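Local coordinates for basic helix-loop-helix, putative, expressed (PDB 5LW0), which binds ADP-ribose through its macrodomain and is probably a plant aprataxin-like protein concerned with ADP-ribosylation in DNA repair, at residues Asn127-Arg132 / Gly139-Ile144. Sequence-based numbering, arbitrary orientation.
With AR6 ([(2R,3S,4R,5R)-5-(6-aminopurin-9-yl)-3,4-dihydroxy-oxolan-2-yl]methyl [hydroxy-[[(2R,3S,4R,5S)-3,4,5-trihydroxyoxolan-2-yl]methoxy]phosphoryl] hydrogen phosphate), chain C.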
loop_
_atom_site.group_PDB
_atom_site.type_symbol
_atom_site.label_atom_id
_atom_site.label_comp_id
_atom_site.label_asym_id
_atom_site.label_seq_id
_atom_site.Cartn_x
_atom_site.Cartn_y
_atom_site.Cartn_z
ATOM N N ASN A 127 -2.454 2.125 -2.713
ATOM C CA ASN A 127 -2.683 3.524 -2.459
ATOM C C ASN A 127 -3.277 3.745 -1.082
ATOM O O ASN A 127 -4.136 3.000 -0.650
ATOM C CB ASN A 127 -3.607 4.033 -3.517
ATOM C CG ASN A 127 -3.957 5.487 -3.316
ATOM O OD1 ASN A 127 -3.104 6.275 -2.901
ATOM N ND2 ASN A 127 -5.204 5.853 -3.634
ATOM N N ALA A 128 -2.790 4.752 -0.339
ATOM C CA ALA A 128 -3.392 5.125 0.883
ATOM C C ALA A 128 -4.501 6.132 0.567
ATOM O O ALA A 128 -4.276 7.318 0.441
ATOM C CB ALA A 128 -2.362 5.692 1.844
ATOM N N ALA A 129 -5.688 5.597 0.460
ATOM C CA ALA A 129 -6.815 6.323 -0.104
ATOM C C ALA A 129 -7.516 7.122 0.934
ATOM O O ALA A 129 -7.293 6.980 2.139
ATOM C CB ALA A 129 -7.780 5.297 -0.744
ATOM N N ASN A 130 -8.484 7.955 0.478
ATOM C CA ASN A 130 -9.517 8.493 1.378
ATOM C C ASN A 130 -10.874 7.777 1.166
ATOM O O ASN A 130 -11.044 7.034 0.200
ATOM C CB ASN A 130 -9.648 10.020 1.177
ATOM C CG ASN A 130 -10.000 10.381 -0.234
ATOM O OD1 ASN A 130 -11.082 10.047 -0.709
ATOM N ND2 ASN A 130 -9.055 10.993 -0.955
ATOM N N TRP A 131 -11.805 7.987 2.075
ATOM C CA TRP A 131 -12.987 7.125 2.114
ATOM C C TRP A 131 -13.877 7.300 0.902
ATOM O O TRP A 131 -14.649 6.427 0.561
ATOM C CB TRP A 131 -13.756 7.288 3.422
ATOM C CG TRP A 131 -14.586 8.567 3.580
ATOM C CD1 TRP A 131 -14.217 9.709 4.206
ATOM C CD2 TRP A 131 -15.978 8.743 3.216
ATOM N NE1 TRP A 131 -15.287 10.590 4.240
ATOM C CE2 TRP A 131 -16.372 10.004 3.663
ATOM C CE3 TRP A 131 -16.929 7.917 2.613
ATOM C CZ2 TRP A 131 -17.653 10.517 3.424
ATOM C CZ3 TRP A 131 -18.199 8.419 2.383
ATOM C CH2 TRP A 131 -18.534 9.721 2.764
ATOM N N ARG A 132 -13.795 8.463 0.270
ATOM C CA ARG A 132 -14.625 8.763 -0.905
ATOM C C ARG A 132 -13.950 8.341 -2.209
ATOM O O ARG A 132 -14.512 8.507 -3.300
ATOM C CB ARG A 132 -14.929 10.292 -0.957
ATOM C CG ARG A 132 -15.655 10.849 0.259
ATOM C CD ARG A 132 -16.003 12.356 0.008
ATOM N NE ARG A 132 -16.746 12.993 1.138
ATOM C CZ ARG A 132 -16.185 13.579 2.222
ATOM N NH1 ARG A 132 -14.852 13.622 2.380
ATOM N NH2 ARG A 132 -16.971 14.135 3.176
ATOM N N GLY A 139 -0.277 13.590 -0.170
ATOM C CA GLY A 139 0.223 12.258 0.067
ATOM C C GLY A 139 0.307 11.368 -1.150
ATOM O O GLY A 139 0.317 11.789 -2.352
ATOM N N VAL A 140 0.351 10.079 -0.875
ATOM C CA VAL A 140 0.537 9.149 -1.936
ATOM C C VAL A 140 -0.675 9.073 -2.826
ATOM O O VAL A 140 -0.561 8.862 -4.034
ATOM C CB VAL A 140 0.943 7.760 -1.386
ATOM C CG1 VAL A 140 -0.223 7.070 -0.757
ATOM C CG2 VAL A 140 1.491 6.918 -2.507
ATOM N N ASN A 141 -1.869 9.328 -2.271
ATOM C CA ASN A 141 -3.094 9.337 -3.090
ATOM C C ASN A 141 -3.016 10.371 -4.224
ATOM O O ASN A 141 -3.273 10.066 -5.382
ATOM C CB ASN A 141 -4.277 9.614 -2.199
ATOM C CG ASN A 141 -5.583 9.578 -2.944
ATOM O OD1 ASN A 141 -6.117 8.551 -3.235
ATOM N ND2 ASN A 141 -6.124 10.788 -3.251
ATOM N N ALA A 142 -2.529 11.573 -3.885
ATOM C CA ALA A 142 -2.344 12.590 -4.940
ATOM C C ALA A 142 -1.367 12.174 -5.990
ATOM O O ALA A 142 -1.603 12.349 -7.178
ATOM C CB ALA A 142 -1.923 13.898 -4.304
ATOM N N ALA A 143 -0.259 11.587 -5.546
ATOM C CA ALA A 143 0.775 11.169 -6.458
ATOM C C ALA A 143 0.308 10.098 -7.419
ATOM O O ALA A 143 0.630 10.139 -8.581
ATOM C CB ALA A 143 1.989 10.679 -5.655
ATOM N N ILE A 144 -0.427 9.076 -6.896
ATOM C CA ILE A 144 -0.890 8.027 -7.704
ATOM C C ILE A 144 -1.901 8.518 -8.743
ATOM O O ILE A 144 -1.814 8.156 -9.902
ATOM C CB ILE A 144 -1.423 6.823 -6.842
ATOM C CG1 ILE A 144 -0.200 6.124 -6.216
ATOM C CG2 ILE A 144 -2.206 5.888 -7.707
ATOM C CD1 ILE A 144 -0.540 5.102 -5.158
HETATM N N1 AR6 C . 5.907 7.221 -3.045
HETATM C C2 AR6 C . 6.097 6.454 -1.950
HETATM N N3 AR6 C . 5.682 6.775 -0.740
HETATM C C4 AR6 C . 5.010 7.949 -0.527
HETATM C C5 AR6 C . 4.724 8.824 -1.622
HETATM C C6 AR6 C . 5.209 8.403 -2.948
HETATM N N6 AR6 C . 4.999 9.110 -4.031
HETATM N N7 AR6 C . 4.018 9.932 -1.095
HETATM C C8 AR6 C . 3.852 9.684 0.224
HETATM N N9 AR6 C . 4.440 8.484 0.578
HETATM P PA AR6 C . -0.160 9.319 3.234
HETATM P PB AR6 C . -2.152 8.210 5.151
HETATM C "C1'" AR6 C . 4.405 7.796 1.851
HETATM O O1A AR6 C . -0.240 10.645 4.018
HETATM O O1B AR6 C . -1.374 8.654 6.365
HETATM C C1D AR6 C . -4.132 11.028 1.431
HETATM O O1D AR6 C . -3.892 12.206 0.691
HETATM C "C2'" AR6 C . 4.475 8.637 3.119
HETATM O "O2'" AR6 C . 5.818 9.141 3.396
HETATM O O2A AR6 C . -0.223 9.335 1.754
HETATM O O2B AR6 C . -2.800 6.858 5.132
HETATM C C2D AR6 C . -5.617 10.597 1.240
HETATM O O2D AR6 C . -6.385 11.627 0.494
HETATM C "C3'" AR6 C . 3.915 7.670 4.133
HETATM O "O3'" AR6 C . 4.937 6.777 4.654
HETATM O O3A AR6 C . -1.296 8.288 3.778
HETATM C C3D AR6 C . -6.148 10.386 2.630
HETATM O O3D AR6 C . -7.031 11.514 2.895
HETATM C "C4'" AR6 C . 2.879 6.861 3.330
HETATM O "O4'" AR6 C . 3.102 7.154 1.970
HETATM C C4D AR6 C . -4.906 10.423 3.552
HETATM O O4D AR6 C . -3.860 11.152 2.868
HETATM C "C5'" AR6 C . 1.448 7.190 3.673
HETATM O "O5'" AR6 C . 1.231 8.612 3.742
HETATM C C5D AR6 C . -4.303 9.061 3.880
HETATM O O5D AR6 C . -3.308 9.310 4.899
HETATM O O HOH W 1 -2.546 9.438 0.600
HETATM O O HOH W 2 -8.739 8.115 -2.572
#
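The buried amides of Asn127 and Asn141 lie almost in one plane, 17° apart, and share a nearly straight hydrogen bond from Asn127 ND2 to Asn141 OD1 (2.9 Å). Asparagine suits both places: Asn127 ND2, with two N-H groups, serves Asn141 OD1 and His190 ND1, while the Asn141 amide donates and accepts at once, OD1 also accepting from a water that in turn accepts from Asn130 N, ND2 donating to the carbonyls of Lys134 and Gly136. The anti placement of Asn141 CG (chi1 -177°) carries this amide over to Asn127, with CB against Ala128 O. A second water joins Ala128 O and Asn141 N (3.0 Å) to phosphate oxygen O2A of ADP-ribose. Val140 N donates to the same O2A (2.8 Å); the first N-H groups of a helix lack an earlier turn's carbonyl and point out along the axis, suiting an anion. At Gly139 a side chain would strike that oxygen. Asn130 ND2 divides its N-H groups between the Lys134 carbonyl and O2D of the distal ribose (3.1 Å). Small Ala128 packs CB on Val140 CG1 (3.6 Å), and Ile144 CD1 lies against Asn127. These contacts join helix 139-148 to the end of strand 124-128, beside strand 187-192 of the macrodomain sheet.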